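PDB 6IST: lysin from Enterococcus phage IMEEF1, which probably cleaves bacterial cell-wall peptidoglycan as a phage endolysin, using a calcium-binding CHAP domain of the cysteine peptidase clan. Local coordinates for residues Thr27-Asp35 against Pro45-Gln55; Gln71-Leu82 against His127-Pro138. One frame throughout, in Å; residues are numbered along the deposited sequence.

How the contacts relate
The calcium-binding residues D20, D22, W24 and G26 lead into helix 29-41, where D31 completes the site. Contact 1 folds the loop 45-55 back onto the first turns of this helix, with only nine residues between the segments. Contact 2 opens later and spans 44 residues, including strands 90-94 and 103-108, before strand 132-137 returns beside strand 77-80. The closures therefore run in series, neither nested nor crossed. In space they meet: T33 CG2 lies 3.7 Å from V77 CG1, and V53 CG1 the same distance from W133 CZ2, so helix and loop pack against the antiparallel sheet.

Contact 1 of 2, residues Thr27-Asp35 against Pro45-Gln55; sequences TQCMDLTVD and PYGNAIALVDQ. With CA (calcium ion), chain E.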
# COMPACT_ATOMS: atom_id res chain seq x y z
N THR C 27 16.46 -18.79 13.07
CA THR C 27 15.72 -17.82 13.90
C THR C 27 16.70 -16.84 14.54
O THR C 27 17.13 -16.99 15.63
CB THR C 27 14.86 -18.59 14.89
OG1 THR C 27 15.70 -19.35 15.77
CG2 THR C 27 13.87 -19.53 14.11
N GLN C 28 17.16 -15.83 13.77
CA GLN C 28 18.05 -14.81 14.24
C GLN C 28 17.33 -13.73 15.05
O GLN C 28 16.08 -13.72 15.09
CB GLN C 28 18.73 -14.19 13.05
CG GLN C 28 19.58 -15.22 12.27
CD GLN C 28 20.83 -15.65 13.01
OE1 GLN C 28 21.53 -14.84 13.64
NE2 GLN C 28 21.14 -16.94 12.94
N CYS C 29 18.09 -12.82 15.63
CA CYS C 29 17.45 -11.77 16.45
C CYS C 29 16.53 -10.85 15.68
O CYS C 29 15.36 -10.58 16.11
CB CYS C 29 18.45 -11.03 17.25
SG CYS C 29 19.49 -9.85 16.32
N MET C 30 16.98 -10.42 14.50
CA MET C 30 16.13 -9.52 13.70
C MET C 30 14.83 -10.18 13.23
O MET C 30 13.81 -9.49 13.03
CB MET C 30 16.99 -8.95 12.55
CG MET C 30 16.55 -7.66 11.84
SD MET C 30 15.91 -6.26 12.77
CE MET C 30 15.94 -4.94 11.49
N ASP C 31 14.83 -11.51 12.99
CA ASP C 31 13.65 -12.23 12.64
C ASP C 31 12.49 -11.98 13.59
O ASP C 31 11.39 -11.90 13.14
CB ASP C 31 13.90 -13.73 12.53
CG ASP C 31 14.71 -14.09 11.30
OD1 ASP C 31 14.25 -13.86 10.17
OD2 ASP C 31 15.81 -14.63 11.48
N LEU C 32 12.75 -11.93 14.90
CA LEU C 32 11.67 -11.71 15.84
C LEU C 32 11.09 -10.32 15.70
O LEU C 32 9.87 -10.14 15.61
CB LEU C 32 12.19 -11.84 17.29
CG LEU C 32 11.13 -11.58 18.36
CD1 LEU C 32 9.98 -12.53 18.09
CD2 LEU C 32 11.72 -11.87 19.72
N THR C 33 11.98 -9.32 15.66
CA THR C 33 11.55 -7.93 15.57
C THR C 33 10.80 -7.75 14.28
O THR C 33 9.78 -7.08 14.23
CB THR C 33 12.80 -6.99 15.66
OG1 THR C 33 13.23 -6.97 17.06
CG2 THR C 33 12.50 -5.56 15.21
N VAL C 34 11.31 -8.33 13.21
CA VAL C 34 10.63 -8.15 11.92
C VAL C 34 9.25 -8.84 11.91
O VAL C 34 8.30 -8.26 11.48
CB VAL C 34 11.45 -8.68 10.74
CG1 VAL C 34 10.59 -8.82 9.49
CG2 VAL C 34 12.67 -7.81 10.57
N ASP C 35 9.15 -9.99 12.55
CA ASP C 35 7.90 -10.70 12.57
C ASP C 35 6.88 -9.85 13.29
O ASP C 35 5.73 -9.70 12.87
CB ASP C 35 8.08 -12.04 13.23
CG ASP C 35 6.77 -12.86 13.30
OD1 ASP C 35 6.20 -13.26 12.25
OD2 ASP C 35 6.30 -13.09 14.44
N PRO C 45 11.03 -3.88 8.98
CA PRO C 45 12.31 -3.23 9.13
C PRO C 45 13.30 -3.86 8.20
O PRO C 45 13.24 -5.03 7.94
CB PRO C 45 12.70 -3.53 10.61
CG PRO C 45 11.40 -3.85 11.28
CD PRO C 45 10.57 -4.54 10.23
N TYR C 46 14.25 -3.06 7.80
CA TYR C 46 15.23 -3.45 6.82
C TYR C 46 16.57 -3.77 7.48
O TYR C 46 16.93 -3.24 8.51
CB TYR C 46 15.37 -2.28 5.85
CG TYR C 46 16.43 -2.51 4.87
CD1 TYR C 46 16.18 -3.32 3.74
CD2 TYR C 46 17.69 -1.95 5.04
CE1 TYR C 46 17.19 -3.54 2.81
CE2 TYR C 46 18.70 -2.19 4.12
CZ TYR C 46 18.43 -2.97 3.01
OH TYR C 46 19.42 -3.18 2.09
N GLY C 47 17.31 -4.72 6.92
CA GLY C 47 18.69 -4.91 7.30
C GLY C 47 18.92 -5.76 8.53
O GLY C 47 18.08 -6.52 8.95
N ASN C 48 20.12 -5.69 9.04
CA ASN C 48 20.49 -6.35 10.30
C ASN C 48 19.99 -5.47 11.42
O ASN C 48 19.55 -4.37 11.18
CB ASN C 48 21.99 -6.46 10.39
CG ASN C 48 22.54 -7.48 9.45
OD1 ASN C 48 21.87 -8.44 9.18
ND2 ASN C 48 23.78 -7.30 8.98
N ALA C 49 20.12 -5.95 12.65
CA ALA C 49 19.70 -5.19 13.79
C ALA C 49 20.27 -3.81 13.89
O ALA C 49 19.60 -2.88 14.29
CB ALA C 49 20.03 -6.01 15.05
N ILE C 50 21.55 -3.63 13.56
CA ILE C 50 22.20 -2.39 13.68
C ILE C 50 21.61 -1.31 12.79
O ILE C 50 21.71 -0.14 13.10
CB ILE C 50 23.72 -2.54 13.35
CG1 ILE C 50 24.53 -1.29 13.71
CG2 ILE C 50 23.97 -2.97 11.88
CD1 ILE C 50 24.45 -1.03 15.21
N ALA C 51 21.02 -1.71 11.66
CA ALA C 51 20.31 -0.78 10.79
C ALA C 51 19.08 -0.18 11.45
O ALA C 51 18.63 0.89 11.04
CB ALA C 51 19.89 -1.41 9.50
N LEU C 52 18.54 -0.80 12.51
CA LEU C 52 17.51 -0.06 13.28
C LEU C 52 17.94 1.33 13.88
O LEU C 52 17.11 2.17 14.27
CB LEU C 52 17.01 -0.97 14.40
CG LEU C 52 16.25 -2.23 13.98
CD1 LEU C 52 16.09 -3.19 15.15
CD2 LEU C 52 14.88 -1.93 13.34
N VAL C 53 19.22 1.58 14.03
CA VAL C 53 19.71 2.84 14.61
C VAL C 53 19.32 3.99 13.71
O VAL C 53 18.96 5.04 14.16
CB VAL C 53 21.25 2.81 14.79
CG1 VAL C 53 21.83 4.19 15.04
CG2 VAL C 53 21.61 1.95 15.94
N ASP C 54 19.37 3.79 12.41
CA ASP C 54 19.17 4.98 11.59
C ASP C 54 18.27 4.82 10.35
O ASP C 54 18.05 5.78 9.64
CB ASP C 54 20.56 5.44 11.16
CG ASP C 54 21.19 4.48 10.17
OD1 ASP C 54 22.03 4.96 9.37
OD2 ASP C 54 20.87 3.26 10.21
N GLN C 55 17.66 3.68 10.14
CA GLN C 55 16.76 3.57 8.99
C GLN C 55 15.49 4.38 9.24
O GLN C 55 15.09 4.64 10.40
CB GLN C 55 16.41 2.13 8.70
CG GLN C 55 15.46 1.48 9.68
CD GLN C 55 15.33 -0.03 9.45
OE1 GLN C 55 14.31 -0.47 8.99
NE2 GLN C 55 16.37 -0.82 9.78
CA CA E . 16.15 -16.07 9.48
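M30 reaches from the first turn of helix 29-41 into the loop after strand 43-44, and its methyl group gathers most of the partners there. The setting is the CHAP domain, a papain-like fold in which a cysteine at the start of a helix meets a histidine on the sheet; C29 touches H90, consistent with such a Cys-His pair. The M30 side chain crosses that of P45 at a slant, CE 3.6 Å from P45 CB, and meets the L52 side chain tip to tip, CE 3.7 Å from L52 CD2. The chain leaves with CG anti to the backbone N (chi1 -160°) and then bends at chi2, which lays CG 3.5 Å from G47 O and carries CE round toward Y46 O. Next to it, V34 runs past the P45 ring the opposite way, V34 CG2 lying 3.9 Å from P45 CD. On the other side of M30 in the sequence, C29 SG makes a looser contact, 4.1 Å from A49 CB.

A second shell holds the loop in shape. The Q55 amide bridges both polar atoms of the Y46 backbone: Y46 N donates almost straight to Q55 OE1 (2.9 Å, 177° at the hydrogen), while Q55 NE2 donates to Y46 O and also to A51 O, which it meets from above the carbonyl plane. In the first turn of the helix, D31 OD2 binds the calcium ion at 2.5 Å, with the carboxylates of D20 and D22 and the backbone oxygens of W24 and G26. The same D31 oxygen takes the backbone N-H of Q28 on its anti lone pair.

Contact 2 of 2, residues Gln71-Leu82 against His127-Pro138; sequences QIKAGDVMIWGL and HNMDGVWGVIRP
D76 OD2 is gripped by two donors from different directions: R137 NH2 at 2.7 Å, on the syn lone pair, and K73 N at 2.9 Å, from above the carboxylate plane. The other carboxylate oxygen, D76 OD1, receives R137 NE at 2.8 Å, giving a side-on, two-nitrogen salt bridge with the flat groups only 6° from coplanar. R137 NH2 also donates to Q71 O, 2.9 Å away, and a water links that carbonyl to R137 NH1. R137 starts out extended, CG opposite the main-chain nitrogen (chi1 177°), and turns at chi3, which brings the guanidinium edge-on to these oxygens, while K73 CG lies over one face. Together the bonds would fix the orientation of the guanidinium and limit its rotation.

From this end, strands 77-80 and 132-137 run antiparallel as neighbours in the six-stranded sheet of the CHAP domain. V77 pairs with I136 through two backbone hydrogen bonds, and M78 lies side by side with V135 on one face of the sheet. I79 CD1 reaches I136 CG1 on the other. A classic beta bulge then shifts the register: I79 O accepts from both W133 N (2.8 Å) and G134 N (3.2 Å).

Beyond the bulge W80 and V132 form a non-hydrogen-bonded pair whose side chains diverge at the backbone, yet V132 CG2 sits over the five-membered ring of W80 as a CH-pi contact, 3.8 Å from the centroid. The six-membered ring of W80 turns an edge to the face of H127 with planes at 56°, W80 CZ2 standing over the centre of the imidazole. H127 NE2 is hydrogen-bonded to D108 OD2, and W80 NE1 donates to a water that lies 2.9 Å away in the plane of the indole.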
# COMPACT_ATOMS: atom_id res chain seq x y z
N GLN C 71 14.24 4.50 30.92
CA GLN C 71 13.58 5.02 29.78
C GLN C 71 12.82 3.94 28.93
O GLN C 71 12.17 4.30 27.99
CB GLN C 71 14.62 5.72 28.85
CG GLN C 71 15.38 6.87 29.49
CD GLN C 71 16.47 7.40 28.56
OE1 GLN C 71 17.59 6.95 28.63
NE2 GLN C 71 16.11 8.27 27.62
N ILE C 72 13.02 2.64 29.21
CA ILE C 72 12.51 1.54 28.41
C ILE C 72 11.09 1.33 28.88
O ILE C 72 10.83 1.33 30.11
CB ILE C 72 13.30 0.23 28.59
CG1 ILE C 72 14.70 0.45 27.97
CG2 ILE C 72 12.65 -0.94 27.87
CD1 ILE C 72 15.74 -0.56 28.45
N LYS C 73 10.20 1.24 27.92
CA LYS C 73 8.79 0.93 28.16
C LYS C 73 8.44 -0.39 27.55
O LYS C 73 8.98 -0.81 26.50
CB LYS C 73 7.90 2.01 27.54
CG LYS C 73 8.09 3.40 28.08
CD LYS C 73 7.49 3.60 29.43
CE LYS C 73 7.82 5.02 29.96
NZ LYS C 73 7.14 5.34 31.26
N ALA C 74 7.46 -1.08 28.13
CA ALA C 74 7.01 -2.32 27.58
C ALA C 74 6.50 -2.12 26.15
O ALA C 74 5.90 -1.07 25.83
CB ALA C 74 5.91 -2.91 28.46
N GLY C 75 6.97 -2.98 25.27
CA GLY C 75 6.55 -3.02 23.86
C GLY C 75 7.53 -2.24 22.96
O GLY C 75 7.34 -2.22 21.73
N ASP C 76 8.57 -1.73 23.56
CA ASP C 76 9.68 -1.06 22.84
C ASP C 76 10.47 -2.13 22.11
O ASP C 76 10.58 -3.27 22.58
CB ASP C 76 10.62 -0.38 23.78
CG ASP C 76 10.15 1.01 24.23
OD1 ASP C 76 9.17 1.54 23.64
OD2 ASP C 76 10.86 1.60 25.10
N VAL C 77 10.97 -1.78 20.93
CA VAL C 77 11.93 -2.62 20.20
C VAL C 77 13.31 -2.15 20.69
O VAL C 77 13.66 -0.99 20.57
CB VAL C 77 11.81 -2.40 18.67
CG1 VAL C 77 12.98 -3.10 17.97
CG2 VAL C 77 10.47 -2.83 18.12
N MET C 78 14.12 -3.05 21.26
CA MET C 78 15.40 -2.77 21.82
C MET C 78 16.41 -2.91 20.76
O MET C 78 16.36 -3.81 19.90
CB MET C 78 15.70 -3.82 22.88
CG MET C 78 14.75 -3.84 24.01
SD MET C 78 14.57 -2.37 24.97
CE MET C 78 16.32 -1.86 25.12
N ILE C 79 17.35 -2.03 20.83
CA ILE C 79 18.48 -1.99 19.93
C ILE C 79 19.80 -1.99 20.69
O ILE C 79 20.08 -1.07 21.47
CB ILE C 79 18.39 -0.72 19.06
CG1 ILE C 79 16.99 -0.46 18.47
CG2 ILE C 79 19.46 -0.80 17.97
CD1 ILE C 79 16.89 0.93 17.90
N TRP C 80 20.65 -2.97 20.39
CA TRP C 80 22.01 -3.00 20.84
C TRP C 80 22.86 -2.59 19.70
O TRP C 80 22.74 -3.20 18.59
CB TRP C 80 22.40 -4.36 21.24
CG TRP C 80 21.92 -4.88 22.54
CD1 TRP C 80 22.67 -4.99 23.71
CD2 TRP C 80 20.61 -5.40 22.87
NE1 TRP C 80 21.90 -5.56 24.70
CE2 TRP C 80 20.64 -5.79 24.23
CE3 TRP C 80 19.45 -5.53 22.18
CZ2 TRP C 80 19.50 -6.34 24.86
CZ3 TRP C 80 18.32 -6.13 22.77
CH2 TRP C 80 18.38 -6.49 24.12
N GLY C 81 23.70 -1.59 19.94
CA GLY C 81 24.56 -1.09 18.83
C GLY C 81 25.93 -0.60 19.19
O GLY C 81 26.55 0.08 18.36
N LEU C 82 26.40 -0.85 20.41
CA LEU C 82 27.65 -0.29 20.93
C LEU C 82 28.59 -1.37 21.26
O LEU C 82 28.19 -2.46 21.64
CB LEU C 82 27.42 0.55 22.18
CG LEU C 82 26.46 1.72 21.87
CD1 LEU C 82 26.06 2.40 23.18
CD2 LEU C 82 27.09 2.70 20.92
N HIS C 127 18.16 -8.50 31.04
CA HIS C 127 19.39 -7.82 30.56
C HIS C 127 19.86 -6.69 31.45
O HIS C 127 19.09 -6.07 32.17
CB HIS C 127 19.08 -7.16 29.23
CG HIS C 127 18.96 -8.11 28.06
ND1 HIS C 127 20.06 -8.69 27.48
CD2 HIS C 127 17.89 -8.48 27.31
CE1 HIS C 127 19.68 -9.33 26.37
NE2 HIS C 127 18.36 -9.28 26.29
N ASN C 128 21.13 -6.32 31.31
CA ASN C 128 21.60 -5.01 31.69
C ASN C 128 21.77 -4.16 30.41
O ASN C 128 21.46 -4.60 29.28
CB ASN C 128 22.88 -5.10 32.53
CG ASN C 128 24.04 -5.69 31.74
OD1 ASN C 128 24.09 -5.62 30.53
ND2 ASN C 128 24.95 -6.33 32.44
N MET C 129 22.31 -2.99 30.62
CA MET C 129 22.41 -1.99 29.58
C MET C 129 23.72 -2.04 28.80
O MET C 129 23.89 -1.20 27.90
CB MET C 129 22.19 -0.59 30.19
CG MET C 129 20.73 -0.32 30.64
SD MET C 129 19.52 -0.26 29.35
CE MET C 129 19.81 1.38 28.63
N ASP C 130 24.55 -3.06 29.02
CA ASP C 130 25.81 -3.17 28.26
C ASP C 130 25.55 -3.37 26.75
O ASP C 130 24.84 -4.28 26.35
CB ASP C 130 26.66 -4.30 28.78
CG ASP C 130 27.24 -4.01 30.18
OD1 ASP C 130 27.01 -2.90 30.72
OD2 ASP C 130 27.90 -4.93 30.75
N GLY C 131 26.09 -2.44 25.96
CA GLY C 131 25.87 -2.41 24.49
C GLY C 131 24.60 -1.81 23.94
O GLY C 131 24.39 -1.80 22.70
N VAL C 132 23.65 -1.47 24.82
CA VAL C 132 22.36 -0.91 24.39
C VAL C 132 22.48 0.47 23.84
O VAL C 132 23.06 1.32 24.45
CB VAL C 132 21.33 -0.93 25.54
CG1 VAL C 132 19.98 -0.35 25.08
CG2 VAL C 132 21.12 -2.36 25.95
N TRP C 133 21.95 0.67 22.65
CA TRP C 133 21.94 1.98 22.00
C TRP C 133 20.68 2.71 22.36
O TRP C 133 20.69 3.88 22.74
CB TRP C 133 22.00 1.77 20.48
CG TRP C 133 22.01 3.04 19.76
CD1 TRP C 133 23.06 3.71 19.40
CD2 TRP C 133 20.86 3.78 19.28
NE1 TRP C 133 22.70 4.85 18.71
CE2 TRP C 133 21.33 4.93 18.69
CE3 TRP C 133 19.49 3.57 19.34
CZ2 TRP C 133 20.47 5.87 18.08
CZ3 TRP C 133 18.64 4.51 18.81
CH2 TRP C 133 19.15 5.65 18.17
N GLY C 134 19.56 2.01 22.28
CA GLY C 134 18.25 2.67 22.49
C GLY C 134 17.05 1.84 22.09
O GLY C 134 17.11 0.59 22.04
N VAL C 135 15.93 2.51 21.77
CA VAL C 135 14.70 1.89 21.52
C VAL C 135 14.02 2.47 20.31
O VAL C 135 14.32 3.63 19.97
CB VAL C 135 13.74 1.97 22.69
CG1 VAL C 135 14.31 1.18 23.85
CG2 VAL C 135 13.29 3.38 23.05
N ILE C 136 13.22 1.65 19.65
CA ILE C 136 12.15 2.15 18.73
C ILE C 136 10.88 1.93 19.47
O ILE C 136 10.63 0.82 19.96
CB ILE C 136 12.21 1.49 17.36
CG1 ILE C 136 13.41 2.04 16.65
CG2 ILE C 136 10.96 1.80 16.55
CD1 ILE C 136 13.85 1.31 15.39
N ARG C 137 10.13 3.01 19.65
CA ARG C 137 8.85 2.96 20.34
C ARG C 137 7.72 3.02 19.31
O ARG C 137 7.52 4.05 18.66
CB ARG C 137 8.79 4.11 21.32
CG ARG C 137 7.47 4.20 22.04
CD ARG C 137 7.69 4.93 23.35
NE ARG C 137 8.77 4.28 24.11
CZ ARG C 137 9.50 4.87 25.07
NH1 ARG C 137 9.26 6.14 25.42
NH2 ARG C 137 10.46 4.20 25.69
N PRO C 138 7.03 1.89 19.10
CA PRO C 138 5.87 1.87 18.16
C PRO C 138 4.73 2.68 18.80
O PRO C 138 4.71 2.86 20.05
CB PRO C 138 5.44 0.41 18.09
CG PRO C 138 6.62 -0.35 18.56
CD PRO C 138 7.30 0.54 19.60
O HOH W 1 11.16 6.79 27.61
O HOH W 2 22.79 -5.79 27.49